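Local coordinates for protein mevalonate diphosphate decarboxylase (Legionella pneumophila, PDB 3LTO) that probably catalyses the ATP-dependent decarboxylation of mevalonate diphosphate to isopentenyl diphosphate, a step in isoprenoid synthesis, at residues K274-V279 / L291-Q296; L171-L176 / E224-T229. One frame throughout, in Å; residues are numbered along the deposited sequence.

Interaction 1 (K274-V279 / L291-Q296)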
# COMPACT_ATOMS: atom_id res chain seq x y z
N LYS A 274 -14.37 -39.99 -2.29
CA LYS A 274 -14.67 -39.45 -3.62
C LYS A 274 -13.48 -38.98 -4.44
O LYS A 274 -13.56 -38.90 -5.66
CB LYS A 274 -15.66 -38.29 -3.50
CG LYS A 274 -16.99 -38.63 -2.84
CD LYS A 274 -17.76 -39.67 -3.65
CE LYS A 274 -19.02 -40.08 -2.93
NZ LYS A 274 -19.75 -41.19 -3.62
N GLY A 275 -12.39 -38.64 -3.77
CA GLY A 275 -11.22 -38.15 -4.47
C GLY A 275 -11.47 -36.72 -4.94
O GLY A 275 -10.73 -36.18 -5.77
N ASP A 276 -12.52 -36.11 -4.40
CA ASP A 276 -12.89 -34.74 -4.75
C ASP A 276 -13.88 -34.25 -3.69
O ASP A 276 -14.54 -35.05 -3.02
CB ASP A 276 -13.53 -34.71 -6.14
CG ASP A 276 -13.80 -33.30 -6.65
OD1 ASP A 276 -13.02 -32.38 -6.31
OD2 ASP A 276 -14.78 -33.11 -7.39
N GLY A 277 -13.97 -32.94 -3.52
CA GLY A 277 -14.89 -32.41 -2.53
C GLY A 277 -14.90 -30.90 -2.47
O GLY A 277 -14.44 -30.23 -3.40
N PRO A 278 -15.41 -30.33 -1.38
CA PRO A 278 -15.46 -28.88 -1.24
C PRO A 278 -14.24 -28.25 -0.56
O PRO A 278 -13.48 -28.92 0.13
CB PRO A 278 -16.71 -28.69 -0.40
CG PRO A 278 -16.59 -29.81 0.58
CD PRO A 278 -16.17 -30.98 -0.29
N VAL A 279 -14.07 -26.96 -0.79
CA VAL A 279 -13.00 -26.23 -0.14
C VAL A 279 -13.72 -25.81 1.14
O VAL A 279 -14.90 -25.46 1.10
CB VAL A 279 -12.57 -25.02 -0.98
CG1 VAL A 279 -11.82 -24.01 -0.12
CG2 VAL A 279 -11.68 -25.49 -2.14
N LEU A 291 -17.29 -24.51 -0.16
CA LEU A 291 -17.17 -23.86 -1.46
C LEU A 291 -16.97 -24.97 -2.48
O LEU A 291 -16.06 -25.80 -2.34
CB LEU A 291 -15.98 -22.90 -1.49
CG LEU A 291 -16.19 -21.59 -0.73
CD1 LEU A 291 -14.91 -20.78 -0.72
CD2 LEU A 291 -17.32 -20.80 -1.37
N TYR A 292 -17.84 -25.00 -3.49
CA TYR A 292 -17.80 -26.01 -4.54
C TYR A 292 -17.63 -25.33 -5.88
O TYR A 292 -18.05 -24.19 -6.06
CB TYR A 292 -19.12 -26.79 -4.58
CG TYR A 292 -19.37 -27.76 -3.45
CD1 TYR A 292 -18.82 -29.04 -3.48
CD2 TYR A 292 -20.18 -27.42 -2.38
CE1 TYR A 292 -19.09 -29.96 -2.47
CE2 TYR A 292 -20.46 -28.33 -1.36
CZ TYR A 292 -19.91 -29.59 -1.42
OH TYR A 292 -20.18 -30.50 -0.42
N ARG A 293 -17.03 -26.05 -6.83
CA ARG A 293 -16.85 -25.54 -8.18
C ARG A 293 -18.21 -25.56 -8.86
O ARG A 293 -19.10 -26.32 -8.47
CB ARG A 293 -15.88 -26.43 -8.96
CG ARG A 293 -14.44 -26.33 -8.54
CD ARG A 293 -13.54 -27.11 -9.48
NE ARG A 293 -13.20 -28.42 -8.93
CZ ARG A 293 -13.95 -29.50 -9.03
NH1 ARG A 293 -15.10 -29.45 -9.68
NH2 ARG A 293 -13.57 -30.63 -8.46
N SER A 294 -18.38 -24.73 -9.89
CA SER A 294 -19.65 -24.68 -10.62
C SER A 294 -19.97 -26.05 -11.21
O SER A 294 -21.13 -26.37 -11.43
CB SER A 294 -19.58 -23.65 -11.74
OG SER A 294 -18.57 -24.00 -12.68
N ASP A 295 -18.94 -26.86 -11.45
CA ASP A 295 -19.16 -28.21 -12.00
C ASP A 295 -19.33 -29.28 -10.92
O ASP A 295 -19.37 -30.47 -11.22
CB ASP A 295 -17.99 -28.61 -12.91
CG ASP A 295 -16.73 -28.93 -12.13
OD1 ASP A 295 -16.14 -28.00 -11.55
OD2 ASP A 295 -16.33 -30.11 -12.10
N GLN A 296 -19.44 -28.86 -9.66
CA GLN A 296 -19.61 -29.82 -8.58
C GLN A 296 -21.02 -29.82 -8.00
O GLN A 296 -21.24 -30.35 -6.91
CB GLN A 296 -18.63 -29.53 -7.44
CG GLN A 296 -17.19 -29.90 -7.70
CD GLN A 296 -16.33 -29.64 -6.47
OE1 GLN A 296 -16.25 -28.51 -5.99
NE2 GLN A 296 -15.68 -30.68 -5.96
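Asp276 and Gln296 reach for each other from opposite directions: the carboxylate swings out with CG trans to the backbone N (chi1 -173°), while the glutamine, its CG set beside its own N, runs on extended through chi2 to bring the amide up to Asp276 and Gly277. They meet where an antiparallel beta pairing opens out at its end, in the sheet of the GHMP-type C-terminal domain. Val279 and Leu291 are the hydrogen-bonded pair of that sheet, joined by Val279 N to Leu291 O at 2.8 Å and by Leu291 N to Val279 O at 2.9 Å, with their CB atoms touching on the same face. From Val279 and Leu291 toward Gly277 and Arg293 no further backbone bond joins the segments, and side chains take over. Gln296 NE2 gives a nearly straight bond to Gly277 O (2.9 Å), the donor standing well above the carbonyl plane although the oxygen lies close to the plane of the amide. That carbonyl is gripped twice, since Trp228 NE1 also donates to it. The amide's other end is held too: Gln296 OE1 takes the backbone N-H of Arg293 on a lone pair at 2.7 Å, which fixes the rotation of the group. The weak bond from NE2 to Asp276 OD2 adds to this hold. Pro278 lies alongside Tyr292, its CB over one ring face, 3.6 Å from the centroid, in a CH-pi contact. Arg293, bent at chi3, links two acids in a salt-bridge network: NH1 meets Asp295 OD1 on its syn side, and NH2 meets Asp276, with carboxylate and guanidinium only 7° from coplanar. The closer arm of that second bridge runs from Arg293 NH2 to Asp276 OD1, 2.8 Å long.

Interaction 2 (L171-L176 / E224-T229)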
# COMPACT_ATOMS: atom_id res chain seq x y z
N LEU A 171 -8.44 -15.19 -10.88
CA LEU A 171 -8.19 -16.59 -10.58
C LEU A 171 -9.12 -17.48 -11.40
O LEU A 171 -10.22 -17.07 -11.78
CB LEU A 171 -8.37 -16.85 -9.08
CG LEU A 171 -7.33 -16.12 -8.21
CD1 LEU A 171 -7.59 -16.38 -6.75
CD2 LEU A 171 -5.93 -16.58 -8.59
N PRO A 172 -8.67 -18.71 -11.70
CA PRO A 172 -9.34 -19.76 -12.48
C PRO A 172 -10.78 -20.16 -12.15
O PRO A 172 -11.50 -20.64 -13.03
CB PRO A 172 -8.39 -20.95 -12.33
CG PRO A 172 -7.07 -20.30 -12.19
CD PRO A 172 -7.36 -19.19 -11.23
N TYR A 173 -11.21 -20.00 -10.90
CA TYR A 173 -12.56 -20.40 -10.52
C TYR A 173 -13.52 -19.24 -10.31
O TYR A 173 -13.15 -18.20 -9.76
CB TYR A 173 -12.50 -21.27 -9.26
CG TYR A 173 -11.65 -22.51 -9.44
CD1 TYR A 173 -12.12 -23.60 -10.18
CD2 TYR A 173 -10.37 -22.59 -8.90
CE1 TYR A 173 -11.34 -24.73 -10.37
CE2 TYR A 173 -9.58 -23.72 -9.08
CZ TYR A 173 -10.06 -24.79 -9.82
OH TYR A 173 -9.28 -25.90 -10.00
N LYS A 174 -14.76 -19.42 -10.75
CA LYS A 174 -15.79 -18.39 -10.64
C LYS A 174 -17.15 -19.09 -10.50
O LYS A 174 -17.28 -20.28 -10.81
CB LYS A 174 -15.79 -17.50 -11.89
CG LYS A 174 -14.41 -16.91 -12.23
CD LYS A 174 -14.35 -16.40 -13.67
CE LYS A 174 -12.96 -15.87 -14.02
NZ LYS A 174 -11.90 -16.92 -13.94
N ASP A 175 -18.16 -18.36 -10.07
CA ASP A 175 -19.48 -18.95 -9.89
C ASP A 175 -19.37 -20.20 -9.04
O ASP A 175 -19.75 -21.29 -9.47
CB ASP A 175 -20.10 -19.31 -11.25
CG ASP A 175 -20.36 -18.09 -12.12
OD1 ASP A 175 -20.94 -17.10 -11.61
OD2 ASP A 175 -19.99 -18.12 -13.32
N LEU A 176 -18.83 -20.06 -7.84
CA LEU A 176 -18.69 -21.20 -6.94
C LEU A 176 -20.01 -21.39 -6.21
O LEU A 176 -20.79 -20.46 -6.07
CB LEU A 176 -17.59 -20.94 -5.91
CG LEU A 176 -16.19 -20.67 -6.44
CD1 LEU A 176 -15.29 -20.27 -5.28
CD2 LEU A 176 -15.65 -21.91 -7.16
N GLU A 224 -3.33 -21.39 -9.96
CA GLU A 224 -2.70 -21.39 -11.28
C GLU A 224 -2.72 -22.78 -11.91
O GLU A 224 -2.97 -22.92 -13.10
CB GLU A 224 -1.25 -20.89 -11.17
CG GLU A 224 -0.37 -21.17 -12.39
CD GLU A 224 -0.68 -20.29 -13.59
OE1 GLU A 224 -0.50 -19.05 -13.47
OE2 GLU A 224 -1.11 -20.82 -14.64
N ASN A 225 -2.46 -23.80 -11.10
CA ASN A 225 -2.45 -25.17 -11.60
C ASN A 225 -3.81 -25.86 -11.59
O ASN A 225 -3.90 -27.04 -11.88
CB ASN A 225 -1.46 -26.03 -10.80
CG ASN A 225 -0.04 -25.49 -10.85
OD1 ASN A 225 0.47 -25.17 -11.92
ND2 ASN A 225 0.60 -25.42 -9.70
N LYS A 226 -4.87 -25.13 -11.25
CA LYS A 226 -6.19 -25.74 -11.20
C LYS A 226 -6.09 -27.00 -10.34
O LYS A 226 -6.57 -28.07 -10.72
CB LYS A 226 -6.66 -26.13 -12.61
CG LYS A 226 -6.76 -24.96 -13.57
CD LYS A 226 -8.06 -24.19 -13.41
CE LYS A 226 -9.20 -24.91 -14.11
NZ LYS A 226 -10.49 -24.17 -14.01
N ASP A 227 -5.45 -26.87 -9.19
CA ASP A 227 -5.27 -27.97 -8.25
C ASP A 227 -6.20 -27.80 -7.05
O ASP A 227 -5.78 -27.34 -5.98
CB ASP A 227 -3.81 -28.02 -7.80
CG ASP A 227 -3.50 -29.21 -6.93
OD1 ASP A 227 -4.43 -29.96 -6.57
OD2 ASP A 227 -2.31 -29.40 -6.59
N TRP A 228 -7.46 -28.17 -7.24
CA TRP A 228 -8.50 -28.05 -6.21
C TRP A 228 -8.18 -28.79 -4.91
O TRP A 228 -8.52 -28.32 -3.82
CB TRP A 228 -9.83 -28.54 -6.79
CG TRP A 228 -11.05 -28.18 -5.99
CD1 TRP A 228 -11.83 -29.02 -5.25
CD2 TRP A 228 -11.67 -26.89 -5.90
NE1 TRP A 228 -12.89 -28.34 -4.71
CE2 TRP A 228 -12.82 -27.03 -5.09
CE3 TRP A 228 -11.35 -25.63 -6.43
CZ2 TRP A 228 -13.67 -25.95 -4.80
CZ3 TRP A 228 -12.20 -24.55 -6.13
CH2 TRP A 228 -13.34 -24.72 -5.33
N THR A 229 -7.54 -29.95 -5.04
CA THR A 229 -7.18 -30.75 -3.88
C THR A 229 -6.22 -29.96 -2.97
O THR A 229 -6.34 -30.00 -1.74
CB THR A 229 -6.51 -32.08 -4.31
OG1 THR A 229 -7.42 -32.83 -5.13
CG2 THR A 229 -6.16 -32.92 -3.10
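Tyr173 lays its ring against Trp228 in a T-shaped pair, the edge of the indole's six-membered ring directed at the face of the phenol, with centroids 4.8 Å apart and planes at 67°. Trp228 CE3 makes the closest approach, 3.7 Å from Tyr173 CE2, displaced toward the rim of the tyrosine ring. Near the outer end of the six-membered ring, Leu176 brings CD2 to 4.1 Å from Trp228 CH2, so two residues of the 171-176 loop rest on one tryptophan. The phenol end reaches the backbone of the opposing turn, where Tyr173 OH lies 3.3 Å from Lys226 CA. Lys226 bends at chi2 and chi3 (-82° and -79°), which takes its aliphatic chain past Pro172; the two slide by each other in opposite directions, Pro172 CB coming to 3.4 Å from Lys226 CD, tight for a carbon pair. Pro172 CB also lies over the ring face of Tyr173 opposite Trp228, offset toward the rim, 4.3 Å above the plane.

In the next shell, Trp228, whose NE1 is bonded to Gly277 O, makes a cation-pi contact with Arg293. Phe223, on helix 208-224, touches both Pro172 and Tyr173, while Trp158 NE1 anchors Tyr173 O and Tyr34 OH receives Leu176 N, tying the loop to the other sheet of the chain. The side chain of Asp227, the N-cap of helix 228-247, caps a backbone N just beyond the 224-229 segment and bonds to Ser230 OG. Just before it, Lys226, with positive phi, is the C-prime residue that closes helix 208-224: Asp227 N bonds to Ala222 O and Lys226 N to Phe223 O, the paired backbone bonds of a Schellman motif, followed at once by the capped start of the next helix.

In the fold
Read from the N terminus, the chain completes most of the mixed sheet and its helices before strand 165-168 leads into the 171-176 loop; strand 177-182 and two helices follow before the turn at 224-229 comes back to it, so interaction 2 closes a loop of 47 intervening residues. Interaction 1 follows in series, after helices 228-247 and 258-274, and closes a short hairpin with 11 residues between its segments. Neither nests in nor crosses the other, yet their centres are only about 10 Å apart and Val279 CG2 packs on Trp228. Together they join the loop between strands 165-168 and 177-182, the helix 208-224 to 228-247 junction and the edge of the antiparallel sheet.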